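Local atomic coordinates of endo-beta-1,2-glucanase (Talaromyces funiculosus, PDB entry 6IMV), a protein that hydrolyses internal beta-1,2-glucosidic linkages in beta-1,2-glucans, as an endo-acting fungal glycoside hydrolase. Residues D284-I287 / G291-T294; A330-S335 / P341-S346. All coordinates share one frame; numbering follows the deposited sequence.

Contact 1: D284-I287 / G291-T294; sequences DYHI and GPIT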
loop_
_atom_site.group_PDB
_atom_site.type_symbol
_atom_site.label_atom_id
_atom_site.label_comp_id
_atom_site.label_asym_id
_atom_site.label_seq_id
_atom_site.Cartn_x
_atom_site.Cartn_y
_atom_site.Cartn_z
ATOM N N ASP A 284 24.212 4.869 -5.668
ATOM C CA ASP A 284 24.239 6.266 -5.310
ATOM C C ASP A 284 23.412 7.057 -6.331
ATOM O O ASP A 284 23.673 7.001 -7.547
ATOM C CB ASP A 284 25.679 6.775 -5.219
ATOM C CG ASP A 284 26.446 6.310 -3.996
ATOM O OD1 ASP A 284 25.838 5.687 -3.073
ATOM O OD2 ASP A 284 27.658 6.572 -3.972
ATOM N N TYR A 285 22.413 7.785 -5.828
ATOM C CA TYR A 285 21.729 8.803 -6.610
ATOM C C TYR A 285 22.636 10.033 -6.726
ATOM O O TYR A 285 23.126 10.541 -5.724
ATOM C CB TYR A 285 20.418 9.244 -5.961
ATOM C CG TYR A 285 19.717 10.325 -6.742
ATOM C CD1 TYR A 285 18.798 10.020 -7.732
ATOM C CD2 TYR A 285 20.021 11.661 -6.536
ATOM C CE1 TYR A 285 18.171 11.014 -8.467
ATOM C CE2 TYR A 285 19.425 12.664 -7.282
ATOM C CZ TYR A 285 18.494 12.343 -8.244
ATOM O OH TYR A 285 17.900 13.348 -8.953
ATOM N N HIS A 286 22.839 10.516 -7.952
ATOM C CA HIS A 286 23.662 11.698 -8.170
ATOM C C HIS A 286 23.300 12.313 -9.517
ATOM O O HIS A 286 23.644 11.760 -10.550
ATOM C CB HIS A 286 25.163 11.365 -8.058
ATOM C CG HIS A 286 26.039 12.562 -7.870
ATOM N ND1 HIS A 286 27.411 12.499 -8.028
ATOM C CD2 HIS A 286 25.756 13.842 -7.528
ATOM C CE1 HIS A 286 27.937 13.689 -7.800
ATOM N NE2 HIS A 286 26.943 14.532 -7.497
ATOM N N ILE A 287 22.542 13.413 -9.463
ATOM C CA ILE A 287 22.159 14.190 -10.638
ATOM C C ILE A 287 22.327 15.673 -10.302
ATOM O O ILE A 287 21.885 16.134 -9.249
ATOM C CB ILE A 287 20.731 13.847 -11.108
ATOM C CG1 ILE A 287 20.647 12.406 -11.618
ATOM C CG2 ILE A 287 20.259 14.835 -12.168
ATOM C CD1 ILE A 287 19.267 11.988 -12.048
ATOM N N GLY A 291 23.437 15.117 -4.462
ATOM C CA GLY A 291 24.063 13.848 -4.103
ATOM C C GLY A 291 25.587 13.923 -4.116
ATOM O O GLY A 291 26.156 14.996 -4.255
ATOM N N PRO A 292 26.301 12.785 -3.989
ATOM C CA PRO A 292 25.679 11.463 -4.013
ATOM C C PRO A 292 24.850 11.138 -2.761
ATOM O O PRO A 292 25.204 11.559 -1.672
ATOM C CB PRO A 292 26.882 10.518 -4.131
ATOM C CG PRO A 292 28.012 11.278 -3.471
ATOM C CD PRO A 292 27.763 12.722 -3.836
ATOM N N ILE A 293 23.752 10.400 -2.959
ATOM C CA ILE A 293 22.943 9.846 -1.880
ATOM C C ILE A 293 22.844 8.327 -2.084
ATOM O O ILE A 293 22.290 7.870 -3.082
ATOM C CB ILE A 293 21.539 10.482 -1.817
ATOM C CG1 ILE A 293 21.575 12.005 -1.704
ATOM C CG2 ILE A 293 20.746 9.871 -0.667
ATOM C CD1 ILE A 293 20.295 12.679 -2.142
ATOM N N THR A 294 23.348 7.559 -1.117
ATOM C CA THR A 294 23.285 6.103 -1.162
ATOM C C THR A 294 21.868 5.641 -0.818
ATOM O O THR A 294 21.315 6.009 0.237
ATOM C CB THR A 294 24.285 5.452 -0.198
ATOM O OG1 THR A 294 25.583 5.956 -0.503
ATOM C CG2 THR A 294 24.273 3.941 -0.288
#

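Contact 2: A330-S335 / P341-S346; sequences ARTCNS and PGMFAS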
loop_
_atom_site.group_PDB
_atom_site.type_symbol
_atom_site.label_atom_id
_atom_site.label_comp_id
_atom_site.label_asym_id
_atom_site.label_seq_id
_atom_site.Cartn_x
_atom_site.Cartn_y
_atom_site.Cartn_z
ATOM N N ALA A 330 16.617 11.476 -1.797
ATOM C CA ALA A 330 16.721 11.276 -3.229
ATOM C C ALA A 330 15.381 11.569 -3.916
ATOM O O ALA A 330 15.344 12.235 -4.962
ATOM C CB ALA A 330 17.193 9.869 -3.503
ATOM N N ARG A 331 14.275 11.096 -3.328
ATOM C CA ARG A 331 12.967 11.165 -4.006
ATOM C C ARG A 331 12.526 12.628 -4.116
ATOM O O ARG A 331 12.094 13.069 -5.197
ATOM C CB ARG A 331 11.912 10.312 -3.286
ATOM C CG ARG A 331 10.737 9.881 -4.156
ATOM C CD ARG A 331 9.588 9.256 -3.366
ATOM N NE ARG A 331 9.997 8.196 -2.450
ATOM C CZ ARG A 331 10.362 6.967 -2.814
ATOM N NH1 ARG A 331 10.283 6.591 -4.082
ATOM N NH2 ARG A 331 10.840 6.130 -1.906
ATOM N N THR A 332 12.591 13.364 -2.995
ATOM C CA THR A 332 12.174 14.769 -2.976
ATOM C C THR A 332 13.114 15.615 -3.853
ATOM O O THR A 332 12.661 16.375 -4.697
ATOM C CB THR A 332 12.064 15.318 -1.544
ATOM O OG1 THR A 332 13.310 15.226 -0.852
ATOM C CG2 THR A 332 11.006 14.607 -0.733
ATOM N N CYS A 333 14.427 15.472 -3.655
ATOM C CA CYS A 333 15.398 16.346 -4.323
ATOM C C CYS A 333 15.512 15.995 -5.811
ATOM O O CYS A 333 15.787 16.887 -6.613
ATOM C CB CYS A 333 16.746 16.315 -3.608
ATOM S SG CYS A 333 16.631 16.972 -1.923
ATOM N N ASN A 334 15.263 14.729 -6.180
ATOM C CA ASN A 334 15.233 14.319 -7.591
ATOM C C ASN A 334 14.189 15.151 -8.343
ATOM O O ASN A 334 14.432 15.566 -9.478
ATOM C CB ASN A 334 14.931 12.829 -7.792
ATOM C CG ASN A 334 14.660 12.446 -9.236
ATOM O OD1 ASN A 334 13.524 12.150 -9.602
ATOM N ND2 ASN A 334 15.687 12.440 -10.070
ATOM N N SER A 335 13.032 15.376 -7.710
ATOM C CA SER A 335 11.946 16.091 -8.358
ATOM C C SER A 335 12.278 17.584 -8.508
ATOM O O SER A 335 11.942 18.180 -9.536
ATOM C CB SER A 335 10.641 15.856 -7.661
ATOM O OG SER A 335 10.080 14.628 -8.101
ATOM N N PRO A 341 6.745 18.951 -10.436
ATOM C CA PRO A 341 5.925 19.452 -9.329
ATOM C C PRO A 341 5.209 18.357 -8.524
ATOM O O PRO A 341 4.156 18.593 -7.932
ATOM C CB PRO A 341 4.936 20.367 -10.074
ATOM C CG PRO A 341 4.715 19.670 -11.380
ATOM C CD PRO A 341 6.077 19.110 -11.740
ATOM N N GLY A 342 5.822 17.176 -8.467
ATOM C CA GLY A 342 5.313 16.037 -7.747
ATOM C C GLY A 342 6.354 14.939 -7.723
ATOM O O GLY A 342 7.511 15.164 -8.125
ATOM N N MET A 343 5.947 13.751 -7.260
ATOM C CA MET A 343 6.821 12.600 -7.282
ATOM C C MET A 343 6.079 11.411 -7.918
ATOM O O MET A 343 4.883 11.496 -8.192
ATOM C CB MET A 343 7.318 12.287 -5.867
ATOM C CG MET A 343 8.118 13.411 -5.264
ATOM S SD MET A 343 8.851 13.024 -3.649
ATOM C CE MET A 343 7.404 13.055 -2.588
ATOM N N PHE A 344 6.814 10.318 -8.156
ATOM C CA PHE A 344 6.411 9.244 -9.057
ATOM C C PHE A 344 6.152 7.922 -8.316
ATOM O O PHE A 344 6.902 7.521 -7.420
ATOM C CB PHE A 344 7.508 9.018 -10.101
ATOM C CG PHE A 344 7.676 10.154 -11.076
ATOM C CD1 PHE A 344 6.704 10.410 -12.027
ATOM C CD2 PHE A 344 8.808 10.956 -11.046
ATOM C CE1 PHE A 344 6.861 11.451 -12.932
ATOM C CE2 PHE A 344 8.967 11.992 -11.951
ATOM C CZ PHE A 344 7.990 12.236 -12.894
ATOM N N ALA A 345 5.088 7.235 -8.750
ATOM C CA ALA A 345 4.762 5.888 -8.321
ATOM C C ALA A 345 3.850 5.233 -9.368
ATOM O O ALA A 345 3.162 5.929 -10.126
ATOM C CB ALA A 345 4.105 5.926 -6.958
ATOM N N SER A 346 3.868 3.901 -9.419
ATOM C CA SER A 346 2.956 3.143 -10.257
ATOM C C SER A 346 1.528 3.663 -10.034
ATOM O O SER A 346 1.081 3.827 -8.884
ATOM C CB SER A 346 3.047 1.659 -9.971
ATOM O OG SER A 346 4.389 1.196 -10.038
HETATM O O HOH W 1 9.443 7.688 -6.588
#

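Contact 1: D284-I287 / G291-T294
Tyr285 and Ile293 form the hydrogen-bonded pair of this antiparallel beta hairpin: Tyr285 N reaches Ile293 O at 2.8 Å, and the return bond from Ile293 N to Tyr285 O is also 2.8 Å. Their side chains share the buried face of the two-stranded sheet, where Tyr285 CB and Ile293 CB lie 4.5 Å apart. With its CG anti to the backbone N (chi1 178°), Tyr285 carries its ring along this face, and its hydroxyl probably bonds to Asn334.

The close polar part is on the other face, where buried Thr294 meets the partly exposed Asp284. Thr294 OG1 donates to Asp284 OD1 at 2.6 Å, meeting it on the syn side but 34° out of the carboxylate plane. Lys480 steadies this end twice: its NZ forms a salt bridge with Asp284 OD2, and its N bonds to Thr294 OG1. The looser, solvent side is at His286 and Pro292. There the exposed His286 ring lies beside Pro292, whose CD sits over the ring face in a CH-pi contact, 4.1 Å from the centroid. A cis peptide joins Gly291 to this proline.

The hairpin thus lies with its Tyr285–Ile293 face on helix 318-337, touching Ala330 and Asn326, while the loop carrying Ile367 and Ile370 also packs against Tyr285.

Contact 2: A330-S335 / P341-S346
Met343 has the most surface buried here, laying its thioether against the side of helix 318-337. With CG beside the backbone N (chi1 -61°) and the chain extended at chi2, the sulfur reaches Arg331 and Thr332; the bend at chi3 turns only CE. Met343 SD lies 3.6 Å from Arg331 O and 3.7 Å from Arg331 CG, with the methyl of Thr332, CG2, at 4.0 Å. The two long side chains, Met343 and Arg331, cross at about a right angle.

Ser335, one turn farther along the helix, supplies the direct polar link. Its OG donates to Gly342 O over 2.6 Å, in the carbonyl plane and with a C=O...donor angle of 150°, while Met343 CG passes the same hydroxyl at 3.7 Å. The segment 341-346 has no regular structure of its own: it belongs to the connection that follows helix 318-337 and leads to strand 347-352, turning back across the side of the helix at Gly342 and Met343, then leaving it. The protein is rich in helix, consistent with the (alpha/alpha)6 barrel of its glycoside hydrolase family. Trp400 of helix 394-405 touches Met343, Thr332 and Ser335.

Arg331 completes the contact with its aliphatic part against the sulfur, and its charged end is shared: NH2 forms a salt bridge with Glu328, while NH1 reaches Phe344 O through a water. That water lies at the edge of the guanidinium, in its plane; it accepts from Arg331 NH1 at 2.9 Å and donates to Phe344 O at 2.7 Å.

How the contacts relate
Helix 318-337 connects the two contacts, whose centres are 14 Å apart. The hairpin of contact 1 covers the helix on the side of Ala330 and Asn334; farther along, the chain forms that helix and then turns back across its side in contact 2. The probable hydrogen bond between Tyr285 OH and Asn334 ND2 is 2.6 Å long, and Ile293 CD1 packs on Ala330 N at 3.9 Å. Cys333 on the same turns is tied to Cys487 by a disulfide. The Arg331 side chain is about 11 Å from a bound alpha-D-glucopyranose, probably part of the sophorose. The centre of contact 1 lies about 26 Å from the centre of the chain, that of contact 2 about 17 Å.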